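Local coordinates for Lin2634 protein (Listeria innocua, PDB 3MZO) that binds calcium ions and, as an HD-domain protein of the YfbR-like family, is probably a metal-dependent phosphohydrolase acting on nucleotides, at residues 168-173 / 180-185; 127-132 / 174-179. All blocks are in the same frame, centred on the assembly; numbering follows the deposited sequence. Where two conformers were deposited one is given.

Interaction 1 (168-173 / 180-185)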
# COMPACT_ATOMS: atom_id res chain seq x y z
N ALA B 168 -12.31 5.93 30.86
CA ALA B 168 -12.43 5.38 32.21
C ALA B 168 -11.09 5.45 32.94
O ALA B 168 -11.02 5.96 34.05
CB ALA B 168 -12.93 3.93 32.15
N THR B 169 -10.04 4.97 32.30
CA THR B 169 -8.71 5.00 32.90
C THR B 169 -8.20 6.44 33.16
O THR B 169 -7.74 6.73 34.25
CB THR B 169 -7.72 4.23 32.03
OG1 THR B 169 -8.24 2.92 31.83
CG2 THR B 169 -6.35 4.11 32.68
N ILE B 170 -8.32 7.33 32.17
CA ILE B 170 -7.96 8.73 32.39
C ILE B 170 -8.65 9.30 33.66
O ILE B 170 -8.04 10.04 34.45
CB ILE B 170 -8.29 9.60 31.12
CG1 ILE B 170 -7.34 9.22 29.98
CG2 ILE B 170 -8.15 11.08 31.41
CD1 ILE B 170 -7.75 9.75 28.62
N TYR B 171 -9.92 8.94 33.87
CA TYR B 171 -10.66 9.41 35.06
C TYR B 171 -10.08 8.97 36.37
O TYR B 171 -10.27 9.65 37.36
CB TYR B 171 -12.11 8.96 35.06
CG TYR B 171 -13.01 10.01 34.54
CD1 TYR B 171 -13.33 11.12 35.31
CD2 TYR B 171 -13.52 9.91 33.25
CE1 TYR B 171 -14.17 12.11 34.83
CE2 TYR B 171 -14.35 10.89 32.74
CZ TYR B 171 -14.67 11.99 33.53
OH TYR B 171 -15.52 12.94 33.00
N GLU B 172 -9.40 7.82 36.39
CA GLU B 172 -8.73 7.30 37.59
C GLU B 172 -7.65 8.26 38.05
O GLU B 172 -7.22 8.23 39.21
CB GLU B 172 -8.04 5.95 37.32
CG GLU B 172 -8.95 4.75 37.05
CD GLU B 172 -8.16 3.46 36.85
OE1 GLU B 172 -6.99 3.37 37.27
OE2 GLU B 172 -8.71 2.53 36.24
N TYR B 173 -7.17 9.11 37.14
CA TYR B 173 -6.05 10.02 37.44
C TYR B 173 -6.51 11.49 37.62
O TYR B 173 -5.70 12.43 37.52
CB TYR B 173 -4.99 9.90 36.33
CG TYR B 173 -4.27 8.56 36.23
CD1 TYR B 173 -4.79 7.50 35.49
CD2 TYR B 173 -3.02 8.38 36.80
CE1 TYR B 173 -4.10 6.28 35.38
CE2 TYR B 173 -2.32 7.19 36.68
CZ TYR B 173 -2.87 6.14 35.97
OH TYR B 173 -2.14 4.97 35.89
N LYS B 180 -7.23 17.13 35.26
CA LYS B 180 -8.22 18.17 35.52
C LYS B 180 -8.26 19.06 34.29
O LYS B 180 -9.35 19.42 33.81
CB LYS B 180 -7.88 19.03 36.76
CG LYS B 180 -8.18 18.39 38.12
CD LYS B 180 -7.81 19.39 39.25
CE LYS B 180 -7.32 18.70 40.51
NZ LYS B 180 -8.41 17.93 41.14
N TYR B 181 -7.09 19.43 33.78
CA TYR B 181 -7.06 20.25 32.58
C TYR B 181 -7.71 19.54 31.40
O TYR B 181 -8.54 20.12 30.71
CB TYR B 181 -5.64 20.67 32.18
CG TYR B 181 -5.70 21.65 31.05
CD1 TYR B 181 -5.88 23.01 31.31
CD2 TYR B 181 -5.67 21.22 29.73
CE1 TYR B 181 -5.97 23.92 30.27
CE2 TYR B 181 -5.75 22.14 28.68
CZ TYR B 181 -5.90 23.49 28.97
OH TYR B 181 -6.02 24.40 27.97
N PHE B 182 -7.33 18.30 31.16
CA PHE B 182 -7.92 17.52 30.06
C PHE B 182 -9.47 17.47 30.07
O PHE B 182 -10.10 17.69 29.03
CB PHE B 182 -7.35 16.09 30.02
CG PHE B 182 -8.02 15.21 29.00
CD1 PHE B 182 -7.56 15.18 27.69
CD2 PHE B 182 -9.13 14.43 29.35
CE1 PHE B 182 -8.18 14.41 26.73
CE2 PHE B 182 -9.76 13.63 28.40
CZ PHE B 182 -9.27 13.64 27.07
N LEU B 183 -10.07 17.21 31.23
CA LEU B 183 -11.52 17.06 31.33
C LEU B 183 -12.24 18.41 31.20
O LEU B 183 -13.28 18.51 30.56
CB LEU B 183 -11.91 16.41 32.66
CG LEU B 183 -11.39 15.00 32.87
CD1 LEU B 183 -11.45 14.66 34.36
CD2 LEU B 183 -12.20 14.00 32.01
N LYS B 184 -11.66 19.44 31.80
CA LYS B 184 -12.26 20.77 31.73
C LYS B 184 -12.22 21.38 30.31
O LYS B 184 -13.21 21.94 29.83
CB LYS B 184 -11.56 21.68 32.74
CG LYS B 184 -12.21 23.05 32.95
CD LYS B 184 -11.30 23.99 33.76
CE LYS B 184 -11.90 25.39 33.86
NZ LYS B 184 -11.16 26.21 34.84
N GLU B 185 -11.09 21.27 29.64
CA GLU B 185 -10.86 22.03 28.41
C GLU B 185 -10.76 21.20 27.13
O GLU B 185 -11.29 21.62 26.10
CB GLU B 185 -9.59 22.87 28.55
CG GLU B 185 -9.62 23.88 29.69
CD GLU B 185 -10.64 24.99 29.49
OE1 GLU B 185 -11.15 25.17 28.35
OE2 GLU B 185 -10.92 25.70 30.48
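Ile170 and Phe182 meet where helix 158-172 draws to its end beside helix 177-191. The methyl CG2 of Ile170 does the touching, 4.1 Å from CD2 of Phe182, and it comes obliquely to the ring while the two side chains cross at about a right angle. Ile170 carries CG2 opposite its own backbone N (CG1 at chi1 -69°), which turns this branch to the neighbouring helix. The same side chain also packs on Val140 of helix 129-151, and Phe182 on Leu143, so both residues belong to a three-helix interface. One residue on, Tyr171 turns one ring face to Leu183. Leu183 CD2 sits over that face, 4.0 Å from the centroid and 28° off the normal, a CH-pi contact shifted toward the hydroxyl end; the closest pair is CD2 with Tyr171 CZ at 3.5 Å. The other methyl, Leu183 CD1, is on the same side of the ring plane but out past the rim, 3.8 Å from Tyr171 CE1. The phenol reaches on to Thr209, whose OG1 is hydrogen-bonded to Tyr171 OH; this ties the ring to helix 201-211 and probably limits its swing. Across the two segments the contact is purely apolar: a helical hairpin in the all-helical HD-domain fold, its Ile170 side chain about 9 Å from that of the calcium ligand Asp138.

Interaction 2 (127-132 / 174-179)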
# COMPACT_ATOMS: atom_id res chain seq x y z
N SER B 127 4.73 4.92 39.75
CA SER B 127 3.88 5.85 40.47
C SER B 127 4.53 7.23 40.65
O SER B 127 4.02 8.06 41.40
CB SER B 127 3.49 5.26 41.83
OG SER B 127 4.65 4.92 42.56
N THR B 128 5.65 7.48 39.98
CA THR B 128 6.21 8.83 40.00
C THR B 128 5.30 9.73 39.17
O THR B 128 4.48 9.24 38.38
CB THR B 128 7.63 8.89 39.41
OG1 THR B 128 7.58 8.61 38.00
CG2 THR B 128 8.57 7.89 40.15
N LEU B 129 5.46 11.04 39.33
CA LEU B 129 4.69 11.99 38.55
C LEU B 129 4.88 11.71 37.06
O LEU B 129 3.91 11.71 36.30
CB LEU B 129 5.09 13.43 38.87
CG LEU B 129 4.39 14.53 38.06
CD1 LEU B 129 2.86 14.51 38.29
CD2 LEU B 129 5.01 15.90 38.43
N GLU B 130 6.12 11.47 36.65
CA GLU B 130 6.43 11.32 35.21
C GLU B 130 5.90 10.00 34.63
O GLU B 130 5.57 9.91 33.44
CB GLU B 130 7.92 11.46 34.96
CG GLU B 130 8.48 12.86 35.33
CD GLU B 130 8.59 13.10 36.82
OE1 GLU B 130 8.66 12.11 37.60
OE2 GLU B 130 8.63 14.28 37.21
N GLY B 131 5.80 8.98 35.49
CA GLY B 131 5.22 7.69 35.12
C GLY B 131 3.71 7.77 34.93
O GLY B 131 3.14 7.11 34.04
N LYS B 132 3.06 8.54 35.79
CA LYS B 132 1.64 8.77 35.63
C LYS B 132 1.37 9.63 34.40
O LYS B 132 0.36 9.42 33.70
CB LYS B 132 1.04 9.41 36.87
CG LYS B 132 1.13 8.55 38.09
CD LYS B 132 0.59 9.29 39.31
CE LYS B 132 0.54 8.36 40.47
NZ LYS B 132 0.02 9.00 41.73
N ARG B 174 -7.79 11.68 37.92
CA ARG B 174 -8.38 13.03 37.99
C ARG B 174 -7.83 13.92 39.10
O ARG B 174 -8.12 15.11 39.11
CB ARG B 174 -9.91 12.95 38.09
CG ARG B 174 -10.43 12.32 39.38
CD ARG B 174 -11.96 12.35 39.47
NE ARG B 174 -12.57 11.21 38.79
CZ ARG B 174 -12.71 10.02 39.35
NH1 ARG B 174 -12.31 9.82 40.60
NH2 ARG B 174 -13.27 9.03 38.66
N GLU B 175 -7.06 13.36 40.05
CA GLU B 175 -6.44 14.19 41.11
C GLU B 175 -5.32 15.04 40.50
O GLU B 175 -4.96 16.09 41.03
CB GLU B 175 -5.91 13.35 42.28
N MSE B 176 -4.79 14.60 39.37
CA MSE B 176 -3.71 15.32 38.70
C MSE B 176 -4.19 16.59 38.00
O MSE B 176 -5.23 16.60 37.34
CB MSE B 176 -3.05 14.41 37.64
CG MSE B 176 -2.29 13.18 38.15
SE MSE B 176 -1.71 12.13 36.62
CE MSE B 176 -0.17 13.22 36.06
N ALA B 177 -3.38 17.64 38.09
CA ALA B 177 -3.65 18.89 37.34
C ALA B 177 -3.80 18.61 35.84
O ALA B 177 -4.70 19.15 35.20
CB ALA B 177 -2.54 19.90 37.60
N SER B 178 -2.94 17.75 35.30
CA SER B 178 -3.03 17.28 33.89
C SER B 178 -4.42 16.82 33.46
O SER B 178 -4.96 17.28 32.44
CB SER B 178 -2.07 16.10 33.66
OG SER B 178 -0.74 16.52 33.77
N VAL B 179 -4.99 15.89 34.22
CA VAL B 179 -6.28 15.32 33.90
C VAL B 179 -7.39 16.31 34.22
O VAL B 179 -8.39 16.34 33.51
CB VAL B 179 -6.50 13.95 34.61
CG1 VAL B 179 -7.93 13.41 34.36
CG2 VAL B 179 -5.44 12.96 34.17
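An apolar contact between two helix starts, in the all-helical HD domain, brings Leu129 and Lys132 of helix 129-151 against Met176, the N-cap residue of helix 177-191. Met176 is present as selenomethionine, and its selenium and terminal methyl make the contact. CE lies 4.0 Å from CD1 of Leu129, the two side chains passing each other at a slant, and 4.1 Å from CB of Lys132. The selenium is 3.9 Å from the same Lys132 CB, so the end of the Met176 chain rests against the root of the lysine. The Met176 chain is extended at chi2 and bends at its last torsion (chi3 77°), which swings CE to where it meets both partners. With CG anti to the backbone N (chi1 177°), Leu129 reaches Met176 with its CD1 end, although its CB does not point at that segment. Glu49 of helix 31-51 touches both Leu129 and Met176, while Ile133 and Ile136 add further packing to the selenomethionine. Beyond CG the lysine runs extended, carrying its ammonium group away from the apolar contact; NZ is hydrogen-bonded to a diethylene glycol molecule, probably from the crystallisation liquor. The first turn of helix 129-151 is fixed by a cap of its own. Thr128, in the N-cap position, accepts a bond from the backbone amide of Gly131 on its hydroxyl; the same hydroxyl is also hydrogen-bonded to Asp126 OD1. In the capping bond Gly131 N is 3.1 Å from Thr128 OG1, with an N-H...O angle of 150°.

How the interactions relate
From the N terminus, the chain first reaches 127-132, where helix 129-151 starts, and then follows that helix and helix 158-172 to 168-173. Segment 174-179, a turn leading into the first residues of helix 177-191, comes next, and 180-185 continues that helix. Interaction 2 closes a long loop with 41 residues between its segments; interaction 1 closes a short one with six, which are exactly 174-179. The segments therefore alternate, and the contacts cross. Together they tie helix 177-191 to both preceding helices: its start to the beginning of helix 129-151, its next turns to the end of helix 158-172. The two also touch through their segments: Val179 CG1 of 174-179 packs 3.4 Å from Ile170 O.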